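Local coordinates for protein CAMP factor (Mobiluncus curtisii, PDB 6JLC) that probably forms pores in host-cell membranes as a haemolytic toxin of the CAMP factor family, from a bacterium linked to bacterial vaginosis, at residues 33-36 and 37-40; 41-44 and 45-49; 84-87 and 88-92. All coordinates share one frame; numbering follows the deposited sequence.

Interaction 1: 33-36 and 37-40; sequences PKAD and WSKE
The carbonyl oxygen Ala-35 O is gripped twice by one residue, Ser-38, whose hydroxyl OG donates to it at 2.8 Å and whose backbone N donates at 3.2 Å. The second bond spans three residues and makes this a 3-10 turn, set in the loop that joins helix 8-31 to helix 41-59 in the all-helical C-terminal part of the protein. Both donors come from the same face of the carbonyl plane. The hydroxyl lies fairly near that plane, tilted 24° from it, whereas the N stands well above it and not on a lone pair. The backbone alone sets the N-H bond; the side-chain torsion of Ser-38, with OG between its own backbone N and carbonyl carbon (chi1 63°), holds the hydroxyl over Ala-35 O, so that it joins the N on that oxygen. OG also approaches to 3.2 Å from Pro-33 O, two residues before Ala-35.

A similar first torsion does quite different work in Trp-37. Here it folds the indole back along the chain, over the methyl of Ala-35, two residues earlier. The result is a CH-pi contact: CB of Ala-35 is 3.4 Å from the centroid of the five-membered ring and 20° off its normal. Tyr-153 meets the indole as well, the two rings inclined to each other.

Asp-36 OD2 is hydrogen-bonded to Tyr-153 OH of helix 152-173 and to Gln-97 NE2 of helix 97-114. Glu-40 then takes the N-cap position just ahead of helix 41-59. Between methyl and indole the fit is tight on the nitrogen side, where Ala-35 CB comes within 3.2 Å of Trp-37 NE1 and 3.3 Å of Trp-37 CE2.

Interaction 2: 41-44 and 45-49; sequences FDKL and FATAT
Phe-41 and Phe-45 supply the aromatic part of this contact, one turn apart. Their rings cross obliquely, with centroids 5.7 Å apart and planes at 60°. The closest approach between the two side chains is made by Phe-41 CB, 3.9 Å from Phe-45 CE2. CG of Phe-45 is anti to its own carbonyl carbon (chi1 -63°), which lays the ring back toward the preceding turn. There one face of it receives Phe-41 O, which hovers 3.2 Å above the ring plane, displaced toward the rim. Lys-26 of helix 8-31 adds a cation-pi contact to the same ring.

Among the apolar side chains, Leu-44 and Ala-48 face the bundle. These are the opening turns of helix 41-59, and this face of it packs within an all-helical bundle: Leu-44 meets Leu-25 of helix 8-31, Ile-78 and Ile-81 of helix 68-91 and Ile-111 of helix 97-114, and Ala-48 reaches Val-22 and Ile-78. Asp-42 and Ala-46 lie on the exposed side.

Hydrogen bonding follows the usual alpha-helical step of four residues. Phe-45 N donates to Phe-41 O at 2.9 Å, and Ala-46, Thr-47 and Ala-48 continue the ladder from Asp-42, Lys-43 and Leu-44.

Threonine hydroxyls add a second layer of bonds. Thr-47 OG1 donates to Lys-43 O at 2.9 Å, the carbonyl that already accepts Thr-47 N. The two donors arrive from opposite faces, the hydroxyl 37° out of the carbonyl plane. Two residues later the pattern recurs, as Thr-49 OG1 donates to Phe-45 O at 3.1 Å and Thr-49 N approaches that oxygen from its other face.

Interaction 3: 84-87 and 88-92; sequences TVDK and SANNL
From Thr-84 to Asn-91 the backbone keeps the i to i+4 bonding of an alpha helix, with Ser-88 N on Thr-84 O and Ala-89 N on Val-85 O both at 2.9 Å, and Asn-91 N still reaches Lys-87 O at 2.8 Å through a more bent bond before Leu-92, the first residue to leave helical angles.

Asp-86 and Asn-90 reach for each other along the helix surface. CG of Asp-86 stands anti to its backbone N (chi1 -158°) and leans forward to the next turn, while the amide of Asn-90 bends back. The bond from Asn-90 ND2 to Asp-86 OD1 is 3.0 Å long but weak, since the angle at its hydrogen is only 124°. The carboxylate and amide planes are twisted 65° apart. Asn-90 ND2 also passes 2.8 Å from Asp-86 O, at an angle too poor for bonding. Asn-91 sets its CB 3.2 Å from Lys-87 O, and its ND2 is hydrogen-bonded instead to Tyr-135 OH. Lys-87 brings its ammonium to the same tyrosine ring in a cation-pi contact.

The C-terminal end of helix 68-91 packs against helix 121-139, where Leu-92 also touches Tyr-135, Val-138 and Ser-139. Thr-84, Ser-88 and Leu-92 meet Leu-103 of helix 97-114. Toward helix 8-31, Val-85 lies against Leu-25 and Ile-28, and Asp-86 touches Thr-24 and Ile-28.

Following the chain from the N terminus, interaction 1 shapes the turn after helix 8-31, and interaction 2 takes over at residue 41, in the first turns of helix 41-59. Interaction 3 comes later, at the end of helix 68-91. Each is local, so the three run in series without nesting or crossing; interaction 1 closes a short 3-10 turn, while interactions 2 and 3 are simply helical turns. Space joins what sequence separates: Trp-37 of interaction 1 rests on Val-85, Ser-88 and Ala-89 of interaction 3, with its CZ3 3.0 Å from Ser-88 OG. Interactions 2 and 3 come within about 4 Å at their nearest atoms but do not touch. The loop thereby anchors on helix 68-91.

Interaction 1: 33-36 and 37-40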
# COMPACT_ATOMS: atom_id res chain seq x y z
N PRO A 33 4.94 -3.12 -4.32
CA PRO A 33 6.15 -3.55 -3.59
C PRO A 33 7.34 -2.61 -3.72
O PRO A 33 8.20 -2.58 -2.83
CB PRO A 33 6.46 -4.92 -4.21
CG PRO A 33 5.83 -4.87 -5.57
CD PRO A 33 4.57 -4.07 -5.39
N LYS A 34 7.43 -1.86 -4.82
CA LYS A 34 8.54 -0.95 -5.04
C LYS A 34 8.23 0.46 -4.55
O LYS A 34 9.00 1.38 -4.85
CB LYS A 34 8.91 -0.93 -6.52
CG LYS A 34 9.49 -2.25 -7.05
CD LYS A 34 9.70 -2.17 -8.57
CE LYS A 34 10.46 -3.38 -9.10
NZ LYS A 34 10.62 -3.30 -10.59
N ALA A 35 7.13 0.66 -3.82
CA ALA A 35 6.78 1.99 -3.34
C ALA A 35 7.89 2.57 -2.47
O ALA A 35 8.58 1.85 -1.75
CB ALA A 35 5.46 1.96 -2.57
N ASP A 36 8.06 3.89 -2.57
CA ASP A 36 9.07 4.57 -1.76
C ASP A 36 8.80 4.39 -0.26
O ASP A 36 9.74 4.30 0.54
CB ASP A 36 9.11 6.05 -2.13
CG ASP A 36 9.51 6.28 -3.59
OD1 ASP A 36 10.72 6.29 -3.87
OD2 ASP A 36 8.60 6.44 -4.44
N TRP A 37 7.52 4.32 0.13
CA TRP A 37 7.18 4.20 1.54
C TRP A 37 7.50 2.82 2.13
O TRP A 37 7.54 2.69 3.36
CB TRP A 37 5.69 4.52 1.75
CG TRP A 37 4.74 3.68 0.93
CD1 TRP A 37 4.58 2.32 0.99
CD2 TRP A 37 3.81 4.15 -0.06
NE1 TRP A 37 3.61 1.92 0.09
CE2 TRP A 37 3.12 3.02 -0.56
CE3 TRP A 37 3.50 5.41 -0.58
CZ2 TRP A 37 2.14 3.11 -1.56
CZ3 TRP A 37 2.51 5.51 -1.57
CH2 TRP A 37 1.85 4.36 -2.04
N SER A 38 7.75 1.81 1.31
CA SER A 38 7.87 0.44 1.81
C SER A 38 9.31 0.03 2.11
O SER A 38 9.55 -1.14 2.44
CB SER A 38 7.24 -0.54 0.80
OG SER A 38 7.94 -0.51 -0.42
N LYS A 39 10.26 0.96 2.02
CA LYS A 39 11.67 0.62 2.21
C LYS A 39 11.91 -0.16 3.51
O LYS A 39 12.64 -1.15 3.51
CB LYS A 39 12.51 1.89 2.18
CG LYS A 39 14.02 1.65 2.18
CD LYS A 39 14.78 2.97 2.21
CE LYS A 39 16.28 2.75 2.25
NZ LYS A 39 17.03 4.04 2.25
N GLU A 40 11.28 0.26 4.61
CA GLU A 40 11.55 -0.33 5.92
C GLU A 40 10.34 -1.08 6.49
O GLU A 40 10.17 -1.16 7.71
CB GLU A 40 12.02 0.74 6.89
CG GLU A 40 13.33 1.44 6.48
CD GLU A 40 14.56 0.54 6.61
OE1 GLU A 40 14.52 -0.43 7.40
OE2 GLU A 40 15.57 0.82 5.92

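Interaction 2: 41-44 and 45-49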
# COMPACT_ATOMS: atom_id res chain seq x y z
N PHE A 41 9.50 -1.65 5.63
CA PHE A 41 8.32 -2.35 6.14
C PHE A 41 8.70 -3.55 7.01
O PHE A 41 7.99 -3.87 7.97
CB PHE A 41 7.40 -2.79 4.99
CG PHE A 41 6.36 -1.74 4.59
CD1 PHE A 41 6.50 -0.41 4.95
CD2 PHE A 41 5.23 -2.11 3.85
CE1 PHE A 41 5.54 0.55 4.58
CE2 PHE A 41 4.28 -1.16 3.47
CZ PHE A 41 4.43 0.17 3.84
N ASP A 42 9.83 -4.21 6.71
CA ASP A 42 10.27 -5.35 7.53
C ASP A 42 10.51 -4.94 8.98
O ASP A 42 10.06 -5.61 9.92
CB ASP A 42 11.54 -5.96 6.93
CG ASP A 42 11.26 -6.78 5.68
OD1 ASP A 42 10.12 -7.27 5.53
OD2 ASP A 42 12.19 -6.95 4.87
N LYS A 43 11.25 -3.84 9.17
CA LYS A 43 11.47 -3.32 10.52
C LYS A 43 10.15 -2.95 11.19
O LYS A 43 9.95 -3.22 12.38
CB LYS A 43 12.39 -2.11 10.43
CG LYS A 43 12.52 -1.32 11.71
CD LYS A 43 13.60 -0.27 11.58
CE LYS A 43 14.97 -0.91 11.56
NZ LYS A 43 15.93 -0.07 12.30
N LEU A 44 9.24 -2.32 10.44
CA LEU A 44 7.94 -1.94 11.00
C LEU A 44 7.17 -3.15 11.51
O LEU A 44 6.61 -3.12 12.62
CB LEU A 44 7.13 -1.21 9.93
CG LEU A 44 5.73 -0.75 10.33
CD1 LEU A 44 5.75 0.06 11.63
CD2 LEU A 44 5.08 0.06 9.19
N PHE A 45 7.10 -4.22 10.71
CA PHE A 45 6.33 -5.39 11.11
C PHE A 45 6.95 -6.08 12.31
O PHE A 45 6.24 -6.56 13.21
CB PHE A 45 6.18 -6.37 9.94
CG PHE A 45 5.43 -5.80 8.74
CD1 PHE A 45 4.37 -4.92 8.92
CD2 PHE A 45 5.77 -6.18 7.45
CE1 PHE A 45 3.67 -4.41 7.82
CE2 PHE A 45 5.09 -5.67 6.35
CZ PHE A 45 4.03 -4.79 6.53
N ALA A 46 8.29 -6.15 12.36
CA ALA A 46 8.95 -6.73 13.52
C ALA A 46 8.68 -5.90 14.77
O ALA A 46 8.46 -6.46 15.85
CB ALA A 46 10.46 -6.84 13.26
N THR A 47 8.70 -4.57 14.64
CA THR A 47 8.40 -3.72 15.79
C THR A 47 6.96 -3.91 16.24
O THR A 47 6.67 -3.93 17.44
CB THR A 47 8.65 -2.25 15.43
OG1 THR A 47 10.02 -2.09 15.06
CG2 THR A 47 8.36 -1.34 16.60
N ALA A 48 6.04 -4.05 15.28
CA ALA A 48 4.64 -4.25 15.63
C ALA A 48 4.46 -5.52 16.44
O ALA A 48 3.68 -5.55 17.41
CB ALA A 48 3.80 -4.31 14.35
N THR A 49 5.20 -6.56 16.08
CA THR A 49 5.16 -7.80 16.84
C THR A 49 5.68 -7.62 18.26
O THR A 49 5.08 -8.12 19.21
CB THR A 49 5.96 -8.86 16.09
OG1 THR A 49 5.35 -9.08 14.81
CG2 THR A 49 5.96 -10.17 16.86

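Interaction 3: 84-87 and 88-92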
# COMPACT_ATOMS: atom_id res chain seq x y z
N THR A 84 -1.62 6.67 6.94
CA THR A 84 -0.97 7.55 5.97
C THR A 84 -0.73 6.82 4.65
O THR A 84 -0.98 7.36 3.56
CB THR A 84 0.35 8.07 6.55
OG1 THR A 84 0.09 8.76 7.79
CG2 THR A 84 1.01 9.05 5.58
N VAL A 85 -0.19 5.60 4.73
CA VAL A 85 0.10 4.83 3.53
C VAL A 85 -1.19 4.47 2.81
O VAL A 85 -1.26 4.49 1.57
CB VAL A 85 0.92 3.58 3.90
CG1 VAL A 85 1.06 2.63 2.72
CG2 VAL A 85 2.32 3.98 4.42
N ASP A 86 -2.25 4.17 3.56
CA ASP A 86 -3.54 3.85 2.96
C ASP A 86 -4.09 5.05 2.19
O ASP A 86 -4.52 4.92 1.04
CB ASP A 86 -4.51 3.40 4.06
CG ASP A 86 -5.67 2.55 3.53
OD1 ASP A 86 -5.58 1.99 2.42
OD2 ASP A 86 -6.67 2.42 4.25
N LYS A 87 -4.09 6.23 2.82
CA LYS A 87 -4.58 7.42 2.13
C LYS A 87 -3.72 7.73 0.91
O LYS A 87 -4.24 8.11 -0.15
CB LYS A 87 -4.60 8.62 3.07
CG LYS A 87 -5.65 8.53 4.15
CD LYS A 87 -6.01 9.90 4.65
CE LYS A 87 -4.85 10.52 5.39
NZ LYS A 87 -5.27 11.78 6.04
N SER A 88 -2.40 7.61 1.06
CA SER A 88 -1.51 7.90 -0.05
C SER A 88 -1.78 6.98 -1.23
O SER A 88 -1.93 7.44 -2.37
CB SER A 88 -0.07 7.75 0.40
OG SER A 88 0.79 7.82 -0.72
N ALA A 89 -1.86 5.67 -0.97
CA ALA A 89 -2.09 4.70 -2.03
C ALA A 89 -3.41 4.96 -2.75
O ALA A 89 -3.50 4.81 -3.97
CB ALA A 89 -2.09 3.28 -1.44
N ASN A 90 -4.43 5.38 -2.01
CA ASN A 90 -5.75 5.54 -2.58
C ASN A 90 -5.97 6.90 -3.22
O ASN A 90 -6.75 7.00 -4.17
CB ASN A 90 -6.81 5.31 -1.50
CG ASN A 90 -6.83 3.87 -1.03
OD1 ASN A 90 -6.74 2.95 -1.84
ND2 ASN A 90 -6.92 3.66 0.27
N ASN A 91 -5.28 7.95 -2.74
CA ASN A 91 -5.57 9.31 -3.19
C ASN A 91 -4.47 9.98 -4.00
O ASN A 91 -4.77 10.92 -4.74
CB ASN A 91 -5.89 10.19 -1.97
CG ASN A 91 -7.05 9.65 -1.17
OD1 ASN A 91 -7.99 9.11 -1.73
ND2 ASN A 91 -6.97 9.76 0.15
N LEU A 92 -3.21 9.54 -3.89
CA LEU A 92 -2.09 10.26 -4.49
C LEU A 92 -1.51 9.55 -5.71
O LEU A 92 -0.38 9.85 -6.12
CB LEU A 92 -0.99 10.52 -3.45
CG LEU A 92 -1.46 11.23 -2.18
CD1 LEU A 92 -0.28 11.39 -1.21
CD2 LEU A 92 -2.06 12.57 -2.51